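Local atomic coordinates of superoxide dismutase (Clostridium difficile, PDB entry 3TJT), a protein that binds iron and probably converts superoxide radicals into hydrogen peroxide and molecular oxygen, as iron/manganese superoxide dismutases do. Residues A[136-141]-A[161-166]; A[4-9]-A[51-56]. All blocks are in the same frame, centred on the assembly; numbering follows the deposited sequence.

Interaction 1. Residues A[136-141]-A[161-166]; sequences LVATKD and TPIIGL
A classic beta bulge interrupts the antiparallel pairing of Leu136, Val137 and Ala138 with the chain from Thr161 to Ile164, and it illustrates how one extra residue can turn an edge strand without breaking the sheet. Ala138 and Thr161 form a regular hydrogen-bonded pair, each backbone N meeting the other residue's O at 2.9 Å. Val137 then faces Pro162 as a non-hydrogen-bonded pair, where a proline, lacking an N-H, costs the ladder nothing. At Leu136 two residues stand opposite one. Its O takes a short hydrogen bond from Ile163 N (2.7 Å) and a weak second one from Ile164 N, while Leu136 N donates to Ile164 O at 2.9 Å.

Because of the extra residue, both isoleucines meet the leucine. With CG1 anti to its own carbonyl carbon (chi1 -56°), Ile163 runs back along the opposing strand: its CD1 comes 4.2 Å from Ala138 CB, and its other branch, CG2, lies 3.9 Å from Leu136 CD2. Ile164 instead places CG1 between its backbone N and carbonyl carbon (chi1 75°), bringing that atom to 3.8 Å from Leu136 CB. At the other end a water gives a proton to Ala138 O and accepts one from Thr161 OG1 (2.7 Å), bridging the last pair beside the backbone bonds.

Strand 132-138 is the middle of three, with strand 144-150 on its other edge: Val137 is hydrogen-bonded to Ser145 through the backbone, and Leu136 touches Leu144. Helix 194-202 packs on the bulge, with Tyr201 against Ile163 and Ala197 against Ile164, and Asn200 ND2 is hydrogen-bonded to Ile163 O; Trp188 of helix 181-188 also touches Ile164.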
# COMPACT_ATOMS: atom_id res chain seq x y z
N LEU A 136 -1.67 -11.94 14.74
CA LEU A 136 -1.47 -13.10 15.60
C LEU A 136 -2.61 -14.04 15.25
O LEU A 136 -3.79 -13.66 15.34
CB LEU A 136 -1.54 -12.71 17.09
CG LEU A 136 -1.55 -13.86 18.09
CD1 LEU A 136 -0.23 -14.61 18.06
CD2 LEU A 136 -1.85 -13.35 19.50
N VAL A 137 -2.28 -15.25 14.83
CA VAL A 137 -3.30 -16.18 14.38
C VAL A 137 -3.20 -17.51 15.11
O VAL A 137 -2.16 -17.84 15.68
CB VAL A 137 -3.21 -16.45 12.86
CG1 VAL A 137 -3.45 -15.16 12.06
CG2 VAL A 137 -1.88 -17.08 12.51
N ALA A 138 -4.29 -18.27 15.10
CA ALA A 138 -4.30 -19.60 15.70
C ALA A 138 -4.79 -20.63 14.69
O ALA A 138 -5.71 -20.37 13.91
CB ALA A 138 -5.19 -19.62 16.93
N THR A 139 -4.18 -21.81 14.72
CA THR A 139 -4.73 -22.95 14.00
C THR A 139 -5.98 -23.44 14.74
O THR A 139 -6.28 -22.99 15.84
CB THR A 139 -3.72 -24.09 13.91
OG1 THR A 139 -3.37 -24.52 15.23
CG2 THR A 139 -2.47 -23.64 13.18
N LYS A 140 -6.69 -24.37 14.13
CA LYS A 140 -7.90 -24.91 14.74
C LYS A 140 -7.62 -25.51 16.11
O LYS A 140 -8.50 -25.54 16.97
CB LYS A 140 -8.57 -25.94 13.82
CG LYS A 140 -9.23 -25.32 12.60
CD LYS A 140 -9.77 -26.39 11.65
CE LYS A 140 -10.59 -25.77 10.52
NZ LYS A 140 -9.83 -24.74 9.76
N ASP A 141 -6.40 -25.97 16.33
CA ASP A 141 -6.04 -26.61 17.59
C ASP A 141 -5.46 -25.64 18.63
O ASP A 141 -5.07 -26.05 19.73
CB ASP A 141 -5.07 -27.78 17.35
CG ASP A 141 -3.63 -27.33 17.18
OD1 ASP A 141 -3.26 -26.90 16.07
OD2 ASP A 141 -2.86 -27.42 18.16
N THR A 161 -7.18 -18.43 12.27
CA THR A 161 -8.13 -17.57 12.96
C THR A 161 -7.41 -16.38 13.57
O THR A 161 -6.52 -16.56 14.39
CB THR A 161 -8.85 -18.35 14.08
OG1 THR A 161 -9.59 -19.43 13.49
CG2 THR A 161 -9.81 -17.45 14.84
N PRO A 162 -7.80 -15.15 13.17
CA PRO A 162 -7.13 -13.95 13.69
C PRO A 162 -7.46 -13.74 15.16
O PRO A 162 -8.63 -13.82 15.55
CB PRO A 162 -7.74 -12.81 12.86
CG PRO A 162 -8.47 -13.45 11.75
CD PRO A 162 -8.84 -14.83 12.19
N ILE A 163 -6.44 -13.47 15.96
CA ILE A 163 -6.58 -13.23 17.39
C ILE A 163 -6.41 -11.73 17.68
O ILE A 163 -7.28 -11.10 18.27
CB ILE A 163 -5.57 -14.05 18.19
CG1 ILE A 163 -5.72 -15.54 17.85
CG2 ILE A 163 -5.74 -13.82 19.70
CD1 ILE A 163 -7.14 -16.07 18.03
N ILE A 164 -5.28 -11.16 17.26
CA ILE A 164 -5.18 -9.71 17.10
C ILE A 164 -4.62 -9.41 15.70
O ILE A 164 -4.05 -10.28 15.05
CB ILE A 164 -4.31 -9.01 18.18
CG1 ILE A 164 -2.82 -9.26 17.96
CG2 ILE A 164 -4.77 -9.42 19.60
CD1 ILE A 164 -1.90 -8.46 18.90
N GLY A 165 -4.78 -8.17 15.24
CA GLY A 165 -4.26 -7.80 13.94
C GLY A 165 -4.06 -6.30 13.87
O GLY A 165 -4.83 -5.57 14.48
N LEU A 166 -3.04 -5.87 13.12
CA LEU A 166 -2.69 -4.45 13.01
C LEU A 166 -2.65 -4.03 11.54
O LEU A 166 -1.93 -4.63 10.73
CB LEU A 166 -1.33 -4.19 13.66
CG LEU A 166 -0.74 -2.77 13.52
CD1 LEU A 166 -1.70 -1.72 14.09
CD2 LEU A 166 0.63 -2.70 14.19
O HOH W 1 -8.19 -21.67 12.83

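Interaction 2. Residues A[4-9]-A[51-56]; sequences NKFKVK and ELYNYS
The CA atoms that come nearest are those of Lys5 and Tyr53, 5.8 Å apart, where an N-terminal segment without regular structure passes a 3-10 turn at 51-54; a water lies within hydrogen-bonding distance of both Asn4 O and Tyr53 O. The contact is an example of an irregular segment meeting a turn, and here side chains do most of the joining.

Tyr53 is the centre of the packing. Lys5 runs alongside it, pointing the same way, and sets CG over one face of the ring in a CH-pi contact, 4.2 Å from the centroid and displaced toward the rim. The lysine chain is extended beyond CG, which carries CE on to 3.7 Å from Tyr53 OH. The next residue, Phe6, brings CD2 to the edge of the tyrosine ring, 4.2 Å from Tyr53 CD1. The far rim of the Phe6 ring points at the backbone beyond the turn: CZ lies 3.2 Å from Tyr55 O, near the ring plane, while the same water sits over one face.

The direct polar link is between two amides. Asn4 ND2 donates to Asn54 OD1 at 3.0 Å, in its own amide plane; the donor lies above the Asn54 carbonyl plane, and the two amide planes are 61° apart.

Tyr53 OH is hydrogen-bonded to Asn43 O, tying the turn to helix 24-46, whose Asn43 also touches Phe6. Just after the turn, Ser56 is the N-cap of helix 57-62, which packs Leu57 and Leu60 against Phe6.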
# COMPACT_ATOMS: atom_id res chain seq x y z
N ASN A 4 -30.83 -7.24 3.63
CA ASN A 4 -29.78 -8.10 4.15
C ASN A 4 -28.41 -7.74 3.59
O ASN A 4 -27.52 -8.59 3.51
CB ASN A 4 -30.09 -9.57 3.86
CG ASN A 4 -30.33 -9.83 2.38
OD1 ASN A 4 -30.42 -8.90 1.58
ND2 ASN A 4 -30.43 -11.11 2.01
N LYS A 5 -28.23 -6.48 3.19
CA LYS A 5 -26.92 -6.04 2.71
C LYS A 5 -25.93 -5.95 3.86
O LYS A 5 -26.32 -5.85 5.03
CB LYS A 5 -27.04 -4.70 1.99
CG LYS A 5 -27.83 -4.80 0.69
CD LYS A 5 -27.69 -3.56 -0.16
CE LYS A 5 -28.39 -3.75 -1.50
NZ LYS A 5 -28.22 -2.55 -2.37
N PHE A 6 -24.64 -6.01 3.54
CA PHE A 6 -23.61 -5.87 4.56
C PHE A 6 -23.61 -4.45 5.11
O PHE A 6 -23.91 -3.51 4.39
CB PHE A 6 -22.25 -6.29 4.00
CG PHE A 6 -22.17 -7.75 3.70
CD1 PHE A 6 -21.88 -8.67 4.70
CD2 PHE A 6 -22.44 -8.22 2.42
CE1 PHE A 6 -21.83 -10.03 4.44
CE2 PHE A 6 -22.39 -9.59 2.14
CZ PHE A 6 -22.09 -10.49 3.15
N LYS A 7 -23.29 -4.31 6.39
CA LYS A 7 -23.32 -2.99 7.01
C LYS A 7 -22.04 -2.65 7.74
O LYS A 7 -21.31 -3.53 8.19
CB LYS A 7 -24.54 -2.87 7.94
CG LYS A 7 -25.85 -3.18 7.21
CD LYS A 7 -27.06 -2.58 7.90
CE LYS A 7 -28.26 -2.58 6.96
NZ LYS A 7 -28.47 -3.92 6.34
N VAL A 8 -21.75 -1.36 7.83
CA VAL A 8 -20.63 -0.90 8.63
C VAL A 8 -21.00 -0.96 10.11
O VAL A 8 -22.01 -0.38 10.52
CB VAL A 8 -20.27 0.55 8.27
CG1 VAL A 8 -19.34 1.14 9.31
CG2 VAL A 8 -19.65 0.60 6.87
N LYS A 9 -20.21 -1.67 10.90
CA LYS A 9 -20.42 -1.70 12.34
C LYS A 9 -20.01 -0.35 12.93
O LYS A 9 -18.90 0.14 12.68
CB LYS A 9 -19.60 -2.82 12.98
CG LYS A 9 -19.70 -2.89 14.50
CD LYS A 9 -19.10 -4.18 15.03
CE LYS A 9 -19.23 -4.29 16.54
NZ LYS A 9 -18.70 -5.60 17.02
N GLU A 51 -28.15 -13.82 -3.59
CA GLU A 51 -28.10 -14.89 -2.59
C GLU A 51 -26.83 -14.79 -1.74
O GLU A 51 -26.78 -15.29 -0.62
CB GLU A 51 -28.21 -16.27 -3.23
CG GLU A 51 -27.06 -16.64 -4.13
CD GLU A 51 -27.41 -17.80 -5.05
OE1 GLU A 51 -27.43 -18.96 -4.57
OE2 GLU A 51 -27.70 -17.56 -6.24
N LEU A 52 -25.79 -14.15 -2.27
CA LEU A 52 -24.53 -14.03 -1.53
C LEU A 52 -24.63 -13.08 -0.34
O LEU A 52 -23.77 -13.09 0.55
CB LEU A 52 -23.39 -13.62 -2.47
CG LEU A 52 -23.02 -14.67 -3.52
CD1 LEU A 52 -21.93 -14.13 -4.43
CD2 LEU A 52 -22.57 -15.99 -2.86
N TYR A 53 -25.68 -12.27 -0.29
CA TYR A 53 -25.90 -11.42 0.88
C TYR A 53 -26.20 -12.28 2.10
O TYR A 53 -26.10 -11.82 3.23
CB TYR A 53 -27.05 -10.43 0.67
CG TYR A 53 -26.77 -9.31 -0.32
CD1 TYR A 53 -25.72 -8.42 -0.13
CD2 TYR A 53 -27.59 -9.14 -1.44
CE1 TYR A 53 -25.48 -7.40 -1.04
CE2 TYR A 53 -27.36 -8.12 -2.34
CZ TYR A 53 -26.31 -7.25 -2.15
OH TYR A 53 -26.10 -6.24 -3.06
N ASN A 54 -26.57 -13.54 1.87
CA ASN A 54 -26.84 -14.45 2.97
C ASN A 54 -25.61 -15.22 3.45
O ASN A 54 -25.67 -15.94 4.45
CB ASN A 54 -27.99 -15.40 2.63
CG ASN A 54 -29.31 -14.67 2.50
OD1 ASN A 54 -29.57 -13.70 3.21
ND2 ASN A 54 -30.16 -15.13 1.59
N TYR A 55 -24.48 -15.07 2.75
CA TYR A 55 -23.21 -15.57 3.27
C TYR A 55 -22.73 -14.60 4.34
O TYR A 55 -23.00 -13.40 4.27
CB TYR A 55 -22.15 -15.61 2.17
CG TYR A 55 -22.21 -16.74 1.15
CD1 TYR A 55 -23.42 -17.27 0.72
CD2 TYR A 55 -21.04 -17.23 0.59
CE1 TYR A 55 -23.46 -18.29 -0.24
CE2 TYR A 55 -21.07 -18.23 -0.37
CZ TYR A 55 -22.27 -18.76 -0.77
OH TYR A 55 -22.26 -19.77 -1.73
N SER A 56 -21.99 -15.10 5.32
CA SER A 56 -21.27 -14.23 6.24
C SER A 56 -20.00 -13.74 5.54
O SER A 56 -19.59 -14.32 4.53
CB SER A 56 -20.89 -14.99 7.50
OG SER A 56 -19.95 -16.01 7.20
O HOH W 2 -25.29 -9.32 4.59

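How the interactions relate
Interaction 2 closes before interaction 1 opens along the chain, and the two lie in different family regions, the alpha-hairpin domain and the C-terminal domain. Their centres are 23 Å apart and their nearest atoms about 12 Å, so they do not touch. Neither reaches the iron site, whose ligands are His30, His85, Asp167 and His171. The side chain of Ile164 in interaction 1 is about 11 Å from that of Asp167, just along the strand, and the side chain of Phe6 in interaction 2 is about 12 Å from that of His85. The metal centre draws His30 and His85 from the alpha-hairpin region, Asp167 and His171 from the C-terminal one.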